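Local structure of intimin adherence protein (Escherichia coli O157:H7, 3NCX) at residues L40-S43 and T48-W51; A104-A109 and N115-T120; T122-I127 and S163-I168. The protein mediates bacterial attachment to host cells, probably by binding the translocated receptor Tir through its C-terminal lectin-like domain. The protein carries 1 engineered substitution. All blocks are in the same frame, centred on the assembly; numbering follows the deposited sequence.

Interaction 1. Residues L40-S43 and T48-W51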
ATOM      1  N   LEU A  40      -4.266 -11.591   5.591  1.00 19.37           N
ATOM      2  CA  LEU A  40      -3.736 -12.927   5.355  1.00 17.86           C
ATOM      3  C   LEU A  40      -4.695 -13.968   5.926  1.00 22.00           C
ATOM      4  O   LEU A  40      -5.145 -13.847   7.066  1.00 21.31           O
ATOM      5  CB  LEU A  40      -2.352 -13.080   5.986  1.00 19.00           C
ATOM      6  CG  LEU A  40      -1.209 -12.320   5.308  1.00 19.53           C
ATOM      7  CD1 LEU A  40       0.053 -12.383   6.149  1.00 13.26           C
ATOM      8  CD2 LEU A  40      -0.957 -12.869   3.911  1.00 13.79           C
ATOM      9  N   LYS A  41      -5.010 -14.984   5.128  1.00 25.44           N
ATOM     10  CA  LYS A  41      -5.959 -16.014   5.539  1.00 21.26           C
ATOM     11  C   LYS A  41      -5.255 -17.301   5.949  1.00 26.36           C
ATOM     12  O   LYS A  41      -4.671 -17.988   5.114  1.00 31.15           O
ATOM     13  CB  LYS A  41      -6.949 -16.308   4.410  1.00 30.57           C
ATOM     14  CG  LYS A  41      -7.982 -17.379   4.739  1.00 25.03           C
ATOM     15  CD  LYS A  41      -9.279 -16.772   5.260  1.00 40.19           C
ATOM     16  CE  LYS A  41      -9.070 -16.018   6.564  1.00 42.15           C
ATOM     17  NZ  LYS A  41     -10.298 -15.288   6.985  1.00 43.76           N
ATOM     18  N   ALA A  42      -5.317 -17.627   7.236  1.00 29.71           N
ATOM     19  CA  ALA A  42      -4.731 -18.865   7.738  1.00 27.82           C
ATOM     20  C   ALA A  42      -5.768 -19.983   7.767  1.00 25.95           C
ATOM     21  O   ALA A  42      -6.966 -19.729   7.888  1.00 33.61           O
ATOM     22  CB  ALA A  42      -4.139 -18.651   9.123  1.00 24.37           C
ATOM     23  N   SER A  43      -5.301 -21.220   7.650  1.00 24.41           N
ATOM     24  CA  SER A  43      -6.182 -22.382   7.688  1.00 25.71           C
ATOM     25  C   SER A  43      -5.502 -23.530   8.421  1.00 27.13           C
ATOM     26  O   SER A  43      -4.295 -23.497   8.655  1.00 29.27           O
ATOM     27  CB  SER A  43      -6.565 -22.816   6.274  1.00 22.61           C
ATOM     28  OG  SER A  43      -5.437 -23.303   5.568  1.00 31.46           O
ATOM     29  N   THR A  48      -7.354 -20.958  15.943  1.00 25.17           N
ATOM     30  CA  THR A  48      -6.887 -19.761  16.634  1.00 28.82           C
ATOM     31  C   THR A  48      -5.438 -19.460  16.266  1.00 28.90           C
ATOM     32  O   THR A  48      -4.557 -20.299  16.446  1.00 30.24           O
ATOM     33  CB  THR A  48      -7.013 -19.896  18.163  1.00 37.96           C
ATOM     34  OG1 THR A  48      -6.147 -20.938  18.630  1.00 39.64           O
ATOM     35  CG2 THR A  48      -8.447 -20.219  18.550  1.00 36.66           C
ATOM     36  N   TYR A  49      -5.196 -18.259  15.755  1.00 26.50           N
ATOM     37  CA  TYR A  49      -3.873 -17.912  15.252  1.00 30.28           C
ATOM     38  C   TYR A  49      -3.299 -16.654  15.896  1.00 27.13           C
ATOM     39  O   TYR A  49      -4.027 -15.848  16.476  1.00 34.51           O
ATOM     40  CB  TYR A  49      -3.914 -17.742  13.732  1.00 27.22           C
ATOM     41  CG  TYR A  49      -4.756 -18.782  13.032  1.00 27.97           C
ATOM     42  CD1 TYR A  49      -4.291 -20.079  12.856  1.00 29.16           C
ATOM     43  CD2 TYR A  49      -6.018 -18.469  12.549  1.00 22.49           C
ATOM     44  CE1 TYR A  49      -5.060 -21.035  12.219  1.00 28.29           C
ATOM     45  CE2 TYR A  49      -6.793 -19.416  11.909  1.00 27.36           C
ATOM     46  CZ  TYR A  49      -6.311 -20.697  11.746  1.00 29.65           C
ATOM     47  OH  TYR A  49      -7.082 -21.641  11.107  1.00 27.44           O
ATOM     48  N   SER A  50      -1.983 -16.504  15.790  1.00 22.98           N
ATOM     49  CA  SER A  50      -1.289 -15.307  16.242  1.00 28.89           C
ATOM     50  C   SER A  50      -0.219 -14.961  15.217  1.00 27.14           C
ATOM     51  O   SER A  50       0.472 -15.847  14.713  1.00 29.51           O
ATOM     52  CB  SER A  50      -0.659 -15.532  17.617  1.00 26.39           C
ATOM     53  OG  SER A  50       0.256 -16.612  17.588  1.00 25.24           O
ATOM     54  N   TRP A  51      -0.082 -13.678  14.902  1.00 18.35           N
ATOM     55  CA  TRP A  51       0.785 -13.265  13.805  1.00 24.30           C
ATOM     56  C   TRP A  51       2.025 -12.511  14.276  1.00 24.47           C
ATOM     57  O   TRP A  51       2.024 -11.887  15.337  1.00 28.26           O
ATOM     58  CB  TRP A  51      -0.004 -12.433  12.793  1.00 23.43           C
ATOM     59  CG  TRP A  51      -1.265 -13.110  12.351  1.00 20.42           C
ATOM     60  CD1 TRP A  51      -2.452 -13.150  13.025  1.00 23.41           C
ATOM     61  CD2 TRP A  51      -1.466 -13.852  11.143  1.00 18.51           C
ATOM     62  NE1 TRP A  51      -3.379 -13.869  12.311  1.00 24.95           N
ATOM     63  CE2 TRP A  51      -2.799 -14.310  11.150  1.00 19.53           C
ATOM     64  CE3 TRP A  51      -0.650 -14.171  10.053  1.00 18.47           C
ATOM     65  CZ2 TRP A  51      -3.334 -15.070  10.112  1.00 16.60           C
ATOM     66  CZ3 TRP A  51      -1.182 -14.926   9.024  1.00 18.80           C
ATOM     67  CH2 TRP A  51      -2.511 -15.366   9.060  1.00 23.11           C
TER
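The hydroxyl of Tyr49 meets the far end of segment 40-43: its OH lies 3.6 Å from Ser43 CA and is hydrogen-bonded to Gly44 O, in the loop that joins the two segments. This bond holds the phenol end of the ring against the chain just after Ala42. Over one face of the same ring sits the methyl group of Ala42, whose CB is 3.7 Å from the centroid of the Tyr49 ring and only 2° off its normal, a CH-pi contact with the carbon almost exactly over the middle of the face. The ring is turned toward segment 40-43 because its CG stands beside the backbone N, anti to the carbonyl carbon (chi1 -41°).

Ala42 CB also meets Trp51, lying 3.7 Å from CH2 at the outer end of the indole, so one small methyl is shared by two aromatic side chains. The six-membered part of the indole continues the contact to Leu40. Here Trp51 CZ3 is 3.7 Å from Leu40 CB, with Leu40 CD1 a little farther from the same carbon, and Leu40 O approaches Trp51 CH2 at 3.6 Å. No hydrogen bond crosses between the segments. Beyond the contact, Leu40 and Trp51 both touch Ile77 of strand 75-81, while the backbone of Ser50 pairs with Thr80. Ser43, in turn, is hydrogen-bonded to Lys12 by its backbone and its OG.

No backbone bond joins the two strands, and side chains make most of the contact, Ala42 and Tyr49 having CA atoms 7.6 Å apart. Strand 37-43 belongs to one sheet and strand 49-53 to another, and the short turn between them makes a beta-arch near the surface of a two-sheet, immunoglobulin-like sandwich, with Leu40 as the buried end.

Interaction 2. Residues A104-A109 and N115-T120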
ATOM      1  N   ALA A 104       2.581  20.711  -1.100  1.00 20.14           N
ATOM      2  CA  ALA A 104       3.587  21.677  -1.530  1.00 24.16           C
ATOM      3  C   ALA A 104       3.390  22.052  -2.994  1.00 19.14           C
ATOM      4  O   ALA A 104       2.598  21.429  -3.700  1.00 16.49           O
ATOM      5  CB  ALA A 104       4.985  21.111  -1.313  1.00 17.93           C
ATOM      6  N   TYR A 105       4.108  23.075  -3.447  1.00 17.67           N
ATOM      7  CA  TYR A 105       4.086  23.447  -4.856  1.00 20.13           C
ATOM      8  C   TYR A 105       4.998  22.501  -5.626  1.00 19.84           C
ATOM      9  O   TYR A 105       5.836  21.826  -5.029  1.00 19.21           O
ATOM     10  CB  TYR A 105       4.533  24.896  -5.045  1.00 19.66           C
ATOM     11  CG  TYR A 105       3.658  25.903  -4.333  1.00 18.60           C
ATOM     12  CD1 TYR A 105       2.335  25.610  -4.029  1.00 18.12           C
ATOM     13  CD2 TYR A 105       4.155  27.144  -3.963  1.00 20.15           C
ATOM     14  CE1 TYR A 105       1.532  26.525  -3.380  1.00 20.67           C
ATOM     15  CE2 TYR A 105       3.361  28.066  -3.312  1.00 24.28           C
ATOM     16  CZ  TYR A 105       2.050  27.752  -3.022  1.00 27.55           C
ATOM     17  OH  TYR A 105       1.255  28.671  -2.372  1.00 26.60           O
ATOM     18  N   TYR A 106       4.835  22.448  -6.943  1.00 18.59           N
ATOM     19  CA  TYR A 106       5.578  21.487  -7.752  1.00 22.18           C
ATOM     20  C   TYR A 106       7.076  21.502  -7.457  1.00 20.51           C
ATOM     21  O   TYR A 106       7.664  20.463  -7.155  1.00 26.93           O
ATOM     22  CB  TYR A 106       5.343  21.710  -9.248  1.00 21.22           C
ATOM     23  CG  TYR A 106       5.992  20.644 -10.103  1.00 21.60           C
ATOM     24  CD1 TYR A 106       7.307  20.772 -10.531  1.00 22.27           C
ATOM     25  CD2 TYR A 106       5.295  19.498 -10.464  1.00 18.64           C
ATOM     26  CE1 TYR A 106       7.906  19.796 -11.302  1.00 20.52           C
ATOM     27  CE2 TYR A 106       5.885  18.517 -11.235  1.00 19.33           C
ATOM     28  CZ  TYR A 106       7.190  18.670 -11.651  1.00 21.51           C
ATOM     29  OH  TYR A 106       7.781  17.694 -12.420  1.00 24.24           O
ATOM     30  N   ALA A 107       7.687  22.678  -7.555  1.00 20.77           N
ATOM     31  CA  ALA A 107       9.124  22.813  -7.341  1.00 21.45           C
ATOM     32  C   ALA A 107       9.559  22.233  -5.994  1.00 17.29           C
ATOM     33  O   ALA A 107      10.552  21.514  -5.910  1.00 14.59           O
ATOM     34  CB  ALA A 107       9.542  24.269  -7.456  1.00 11.77           C
ATOM     35  N   ASP A 108       8.803  22.548  -4.947  1.00 17.73           N
ATOM     36  CA  ASP A 108       9.110  22.067  -3.606  1.00 18.24           C
ATOM     37  C   ASP A 108       8.883  20.561  -3.494  1.00 20.06           C
ATOM     38  O   ASP A 108       9.668  19.851  -2.867  1.00 18.16           O
ATOM     39  CB  ASP A 108       8.264  22.809  -2.570  1.00 25.59           C
ATOM     40  CG  ASP A 108       8.555  22.363  -1.150  1.00 36.88           C
ATOM     41  OD1 ASP A 108       9.696  21.927  -0.881  1.00 40.93           O
ATOM     42  OD2 ASP A 108       7.643  22.449  -0.300  1.00 44.20           O
ATOM     43  N   ALA A 109       7.803  20.082  -4.102  1.00 22.15           N
ATOM     44  CA  ALA A 109       7.499  18.657  -4.103  1.00 19.88           C
ATOM     45  C   ALA A 109       8.646  17.883  -4.736  1.00 26.93           C
ATOM     46  O   ALA A 109       8.970  16.772  -4.313  1.00 22.96           O
ATOM     47  CB  ALA A 109       6.203  18.391  -4.850  1.00 17.09           C
ATOM     48  N   ASN A 115      13.405  14.497  -6.420  1.00 28.37           N
ATOM     49  CA  ASN A 115      13.183  14.272  -7.843  1.00 26.48           C
ATOM     50  C   ASN A 115      12.744  12.847  -8.166  1.00 22.53           C
ATOM     51  O   ASN A 115      13.222  12.242  -9.124  1.00 18.89           O
ATOM     52  CB  ASN A 115      14.431  14.646  -8.644  1.00 29.47           C
ATOM     53  CG  ASN A 115      14.754  16.125  -8.560  1.00 34.84           C
ATOM     54  OD1 ASN A 115      14.461  16.886  -9.480  1.00 55.22           O
ATOM     55  ND2 ASN A 115      15.351  16.541  -7.449  1.00 31.06           N
ATOM     56  N   LEU A 116      11.830  12.319  -7.358  1.00 25.24           N
ATOM     57  CA  LEU A 116      11.275  10.990  -7.591  1.00 22.49           C
ATOM     58  C   LEU A 116       9.754  11.032  -7.700  1.00 24.05           C
ATOM     59  O   LEU A 116       9.066  10.094  -7.296  1.00 26.03           O
ATOM     60  CB  LEU A 116      11.701  10.018  -6.488  1.00 19.95           C
ATOM     61  CG  LEU A 116      13.183   9.642  -6.465  1.00 21.91           C
ATOM     62  CD1 LEU A 116      13.440   8.549  -5.437  1.00 16.22           C
ATOM     63  CD2 LEU A 116      13.638   9.197  -7.848  1.00 11.54           C
ATOM     64  N   LEU A 117       9.235  12.127  -8.244  1.00 18.75           N
ATOM     65  CA  LEU A 117       7.807  12.247  -8.504  1.00 20.79           C
ATOM     66  C   LEU A 117       7.390  11.211  -9.541  1.00 23.47           C
ATOM     67  O   LEU A 117       8.195  10.824 -10.388  1.00 23.35           O
ATOM     68  CB  LEU A 117       7.475  13.652  -9.007  1.00 15.33           C
ATOM     69  CG  LEU A 117       7.833  14.817  -8.083  1.00 16.10           C
ATOM     70  CD1 LEU A 117       7.571  16.144  -8.778  1.00 17.46           C
ATOM     71  CD2 LEU A 117       7.063  14.729  -6.772  1.00 13.08           C
ATOM     72  N   PRO A 118       6.130  10.757  -9.478  1.00 23.18           N
ATOM     73  CA  PRO A 118       5.648   9.762 -10.441  1.00 21.09           C
ATOM     74  C   PRO A 118       5.896  10.212 -11.877  1.00 21.11           C
ATOM     75  O   PRO A 118       5.590  11.351 -12.228  1.00 26.33           O
ATOM     76  CB  PRO A 118       4.144   9.673 -10.142  1.00 19.56           C
ATOM     77  CG  PRO A 118       3.828  10.872  -9.302  1.00 18.91           C
ATOM     78  CD  PRO A 118       5.075  11.175  -8.542  1.00 20.64           C
ATOM     79  N   SER A 119       6.455   9.322 -12.690  1.00 20.80           N
ATOM     80  CA  SER A 119       6.831   9.660 -14.058  1.00 24.57           C
ATOM     81  C   SER A 119       5.617   9.922 -14.946  1.00 22.59           C
ATOM     82  O   SER A 119       5.669  10.760 -15.845  1.00 21.57           O
ATOM     83  CB  SER A 119       7.696   8.553 -14.664  1.00 28.63           C
ATOM     84  OG  SER A 119       6.982   7.331 -14.741  1.00 40.94           O
ATOM     85  N   THR A 120       4.532   9.197 -14.694  1.00 23.51           N
ATOM     86  CA  THR A 120       3.299   9.359 -15.459  1.00 19.44           C
ATOM     87  C   THR A 120       2.071   9.152 -14.582  1.00 14.75           C
ATOM     88  O   THR A 120       2.184   8.800 -13.409  1.00 17.37           O
ATOM     89  CB  THR A 120       3.227   8.380 -16.650  1.00 20.24           C
ATOM     90  OG1 THR A 120       3.451   7.041 -16.189  1.00 25.77           O
ATOM     91  CG2 THR A 120       4.269   8.729 -17.699  1.00 26.43           C
TER
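Leu117 pushes its two methyl groups against two residues one helical turn apart, Tyr106 and Ala109, and these three buried residues make the contact. CD1 takes the tyrosine: Leu117 CD1 lies 3.8 Å from Tyr106 CE2 and equally near CZ, at the phenol end of the ring. It is 4.2 Å from the ring centroid and 29° off the normal, an off-centre CH-pi contact. The other branch reaches the helix itself, Leu117 CD2 being 3.7 Å from Ala109 O. The same methyl is 4.2 Å from Ala109 CB, so it meets both the backbone and the side chain of that residue. No hydrogen bond links the segments.

Several features set these groups in place. Tyr106 extends its ring toward the loop because CG is turned anti to the backbone N (chi1 -174°). Its OH is hydrogen-bonded to Gln152 N, fixing the far end of the ring, which also stacks edge-to-face with Trp149, whose NE1 is hydrogen-bonded to Ala104 O just before the helix. Tyr105 is the N-cap residue, and its O accepts a bond from Ala109 N at 2.8 Å as part of the first turn, while the three-residue spacing puts Tyr106 and Ala109 on one side of the helix. On the loop, the backbone flanking Leu117 is held: Leu116 pairs with Val188 and Pro118 with Lys151.

Helix 106-112 therefore rests its first turn on the loop that leads to helix 121-131. Ala109 also touches Ala185 of strand 184-188, while Pro118 lies against Val188 of that strand and against Val123 and Leu124 of the next helix, which places the loop between helix 106-112, strand 184-188 and helix 121-131.

Interaction 3. Residues T122-I127 and S163-I168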
ATOM      1  N   THR A 122      -0.056   6.849 -15.006  1.00 21.29           N
ATOM      2  CA  THR A 122      -0.206   5.409 -14.849  1.00 20.69           C
ATOM      3  C   THR A 122       0.488   4.917 -13.582  1.00 26.57           C
ATOM      4  O   THR A 122      -0.006   4.014 -12.904  1.00 24.34           O
ATOM      5  CB  THR A 122       0.340   4.653 -16.073  1.00 21.01           C
ATOM      6  OG1 THR A 122      -0.416   5.014 -17.235  1.00 28.65           O
ATOM      7  CG2 THR A 122       0.238   3.154 -15.864  1.00 32.30           C
ATOM      8  N   VAL A 123       1.631   5.513 -13.261  1.00 18.30           N
ATOM      9  CA  VAL A 123       2.349   5.150 -12.047  1.00 16.32           C
ATOM     10  C   VAL A 123       1.415   5.240 -10.845  1.00 17.40           C
ATOM     11  O   VAL A 123       1.483   4.421  -9.929  1.00 19.70           O
ATOM     12  CB  VAL A 123       3.569   6.058 -11.816  1.00 17.72           C
ATOM     13  CG1 VAL A 123       4.303   5.646 -10.550  1.00 18.07           C
ATOM     14  CG2 VAL A 123       4.501   6.004 -13.015  1.00 22.00           C
ATOM     15  N   LEU A 124       0.530   6.232 -10.866  1.00 19.57           N
ATOM     16  CA  LEU A 124      -0.398   6.461  -9.765  1.00 20.21           C
ATOM     17  C   LEU A 124      -1.720   5.717  -9.943  1.00 17.07           C
ATOM     18  O   LEU A 124      -2.247   5.140  -8.992  1.00 17.41           O
ATOM     19  CB  LEU A 124      -0.662   7.959  -9.596  1.00 23.74           C
ATOM     20  CG  LEU A 124       0.530   8.817  -9.166  1.00 19.95           C
ATOM     21  CD1 LEU A 124       0.195  10.297  -9.277  1.00 21.51           C
ATOM     22  CD2 LEU A 124       0.957   8.466  -7.751  1.00 18.85           C
ATOM     23  N   SER A 125      -2.254   5.735 -11.160  1.00 19.18           N
ATOM     24  CA  SER A 125      -3.528   5.082 -11.439  1.00 16.53           C
ATOM     25  C   SER A 125      -3.417   3.568 -11.300  1.00 19.61           C
ATOM     26  O   SER A 125      -4.383   2.899 -10.935  1.00 18.70           O
ATOM     27  CB  SER A 125      -4.034   5.450 -12.836  1.00 15.67           C
ATOM     28  OG  SER A 125      -3.128   5.023 -13.838  1.00 19.52           O
ATOM     29  N   ASP A 126      -2.235   3.033 -11.592  1.00 19.43           N
ATOM     30  CA  ASP A 126      -1.987   1.604 -11.447  1.00 17.28           C
ATOM     31  C   ASP A 126      -2.106   1.180  -9.992  1.00 20.24           C
ATOM     32  O   ASP A 126      -2.510   0.056  -9.691  1.00 21.52           O
ATOM     33  CB  ASP A 126      -0.605   1.232 -11.989  1.00 16.64           C
ATOM     34  CG  ASP A 126      -0.620   0.949 -13.476  1.00 16.42           C
ATOM     35  OD1 ASP A 126      -1.608   1.321 -14.142  1.00 17.17           O
ATOM     36  OD2 ASP A 126       0.355   0.355 -13.978  1.00 19.31           O
ATOM     37  N   ILE A 127      -1.751   2.086  -9.089  1.00 15.17           N
ATOM     38  CA  ILE A 127      -1.849   1.804  -7.666  1.00 20.26           C
ATOM     39  C   ILE A 127      -3.303   1.772  -7.208  1.00 18.82           C
ATOM     40  O   ILE A 127      -3.674   0.981  -6.340  1.00 12.75           O
ATOM     41  CB  ILE A 127      -1.033   2.808  -6.838  1.00 17.64           C
ATOM     42  CG1 ILE A 127       0.449   2.441  -6.918  1.00 23.62           C
ATOM     43  CG2 ILE A 127      -1.498   2.821  -5.392  1.00 16.81           C
ATOM     44  CD1 ILE A 127       1.332   3.260  -6.021  1.00 31.58           C
ATOM     45  N   SER A 163       0.321  18.344 -14.741  1.00 22.58           N
ATOM     46  CA  SER A 163      -0.909  17.600 -14.507  1.00 21.30           C
ATOM     47  C   SER A 163      -0.886  16.885 -13.156  1.00 19.56           C
ATOM     48  O   SER A 163       0.174  16.695 -12.560  1.00 16.53           O
ATOM     49  CB  SER A 163      -1.145  16.601 -15.638  1.00 15.62           C
ATOM     50  OG  SER A 163       0.006  15.806 -15.852  1.00 24.91           O
ATOM     51  N   THR A 164      -2.064  16.496 -12.677  1.00 17.76           N
ATOM     52  CA  THR A 164      -2.187  15.826 -11.387  1.00 14.32           C
ATOM     53  C   THR A 164      -3.149  14.646 -11.450  1.00 13.05           C
ATOM     54  O   THR A 164      -3.954  14.533 -12.371  1.00 14.23           O
ATOM     55  CB  THR A 164      -2.677  16.790 -10.287  1.00 17.09           C
ATOM     56  OG1 THR A 164      -3.964  17.311 -10.643  1.00 12.66           O
ATOM     57  CG2 THR A 164      -1.699  17.939 -10.101  1.00 21.02           C
ATOM     58  N   TYR A 165      -3.057  13.769 -10.457  1.00 13.03           N
ATOM     59  CA  TYR A 165      -3.950  12.623 -10.348  1.00 16.18           C
ATOM     60  C   TYR A 165      -4.329  12.396  -8.887  1.00 18.86           C
ATOM     61  O   TYR A 165      -3.475  12.440  -8.001  1.00 19.60           O
ATOM     62  CB  TYR A 165      -3.294  11.368 -10.927  1.00 12.65           C
ATOM     63  CG  TYR A 165      -4.150  10.125 -10.812  1.00 17.26           C
ATOM     64  CD1 TYR A 165      -5.199   9.899 -11.692  1.00 19.82           C
ATOM     65  CD2 TYR A 165      -3.906   9.176  -9.826  1.00 16.95           C
ATOM     66  CE1 TYR A 165      -5.985   8.766 -11.594  1.00 18.48           C
ATOM     67  CE2 TYR A 165      -4.686   8.040  -9.720  1.00 17.01           C
ATOM     68  CZ  TYR A 165      -5.725   7.840 -10.607  1.00 21.20           C
ATOM     69  OH  TYR A 165      -6.509   6.711 -10.509  1.00 17.82           O
ATOM     70  N   ASN A 166      -5.611  12.154  -8.638  1.00 17.38           N
ATOM     71  CA  ASN A 166      -6.103  11.972  -7.277  1.00 16.26           C
ATOM     72  C   ASN A 166      -6.178  10.498  -6.882  1.00 16.56           C
ATOM     73  O   ASN A 166      -6.861   9.706  -7.533  1.00 19.45           O
ATOM     74  CB  ASN A 166      -7.467  12.642  -7.120  1.00 17.53           C
ATOM     75  CG  ASN A 166      -7.880  12.799  -5.671  1.00 16.03           C
ATOM     76  OD1 ASN A 166      -7.696  11.895  -4.855  1.00 15.47           O
ATOM     77  ND2 ASN A 166      -8.439  13.956  -5.342  1.00 15.00           N
ATOM     78  N   LEU A 167      -5.478  10.138  -5.810  1.00 14.92           N
ATOM     79  CA  LEU A 167      -5.372   8.744  -5.383  1.00 12.34           C
ATOM     80  C   LEU A 167      -6.649   8.203  -4.743  1.00 13.78           C
ATOM     81  O   LEU A 167      -6.721   7.026  -4.385  1.00 10.83           O
ATOM     82  CB  LEU A 167      -4.190   8.571  -4.428  1.00 11.16           C
ATOM     83  CG  LEU A 167      -2.811   8.797  -5.051  1.00 11.87           C
ATOM     84  CD1 LEU A 167      -1.726   8.785  -3.986  1.00 12.21           C
ATOM     85  CD2 LEU A 167      -2.534   7.747  -6.116  1.00 16.55           C
ATOM     86  N   ILE A 168      -7.653   9.061  -4.598  1.00 13.88           N
ATOM     87  CA  ILE A 168      -8.944   8.637  -4.070  1.00 14.44           C
ATOM     88  C   ILE A 168     -10.034   8.730  -5.128  1.00 14.79           C
ATOM     89  O   ILE A 168     -10.865   7.831  -5.257  1.00 19.46           O
ATOM     90  CB  ILE A 168      -9.374   9.484  -2.860  1.00 15.67           C
ATOM     91  CG1 ILE A 168      -8.459   9.221  -1.665  1.00 16.03           C
ATOM     92  CG2 ILE A 168     -10.817   9.183  -2.489  1.00 13.15           C
ATOM     93  CD1 ILE A 168      -8.809  10.049  -0.448  1.00 13.74           C
TER
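Tyr165 brings the outer end of its ring up to the helix backbone at Ser125: CE2 and CZ lie near Ser125 CA, and the phenol oxygen follows, with Tyr165 OH 3.5 Å from Ser125 CA. No hydrogen bond crosses the contact; Ser125 OG is hydrogen-bonded to Gln121 O, one turn back in the helix. The ring reaches the helix because Tyr165 CG stands anti to the backbone N (chi1 178°), extending from the strand.

Nearer the root of the ring, Tyr165 CD2 touches Leu124 CB at 3.5 Å, the two side chains sliding past each other in opposite directions. Leu124 also meets Leu167 nearly at a right angle, their CD2 methyls 3.9 Å apart. Leu167 lies within the turn that follows the strand, where Asn166 OD1 accepts a bond from Ile168 N at 2.8 Å, forming an Asx turn, and a second from Ile146 N.

Leu124 reaches further, to Ile98 of strand 97-103 and Ala148 of strand 147-149. Leu124 and Ser125 of helix 121-131 thus pack on Tyr165 and Leu167 at the end of an antiparallel sheet, as in the hydrophobic core of a C-type lectin-like fold.

Overall arrangement
From the N terminus the three contacts follow in series, none nesting within or crossing another. Interaction 1 closes the short loop between strands 37-43 and 49-53 and joins the two sheets of the Ig-like domain. Interaction 2 closes a loop made of the rest of helix 106-112 and the turn after it, and interaction 3 spans a longer excursion holding strand 147-149 and helix 154-159, bringing helix 121-131 onto strand 161-166. Interactions 2 and 3 share a core: Pro118 CG lies 3.7 Å from Leu124 CD1. Interaction 1 belongs to the other domain, on the opposite side of the chain's centre, its nearest atoms about 17 Å from interaction 3.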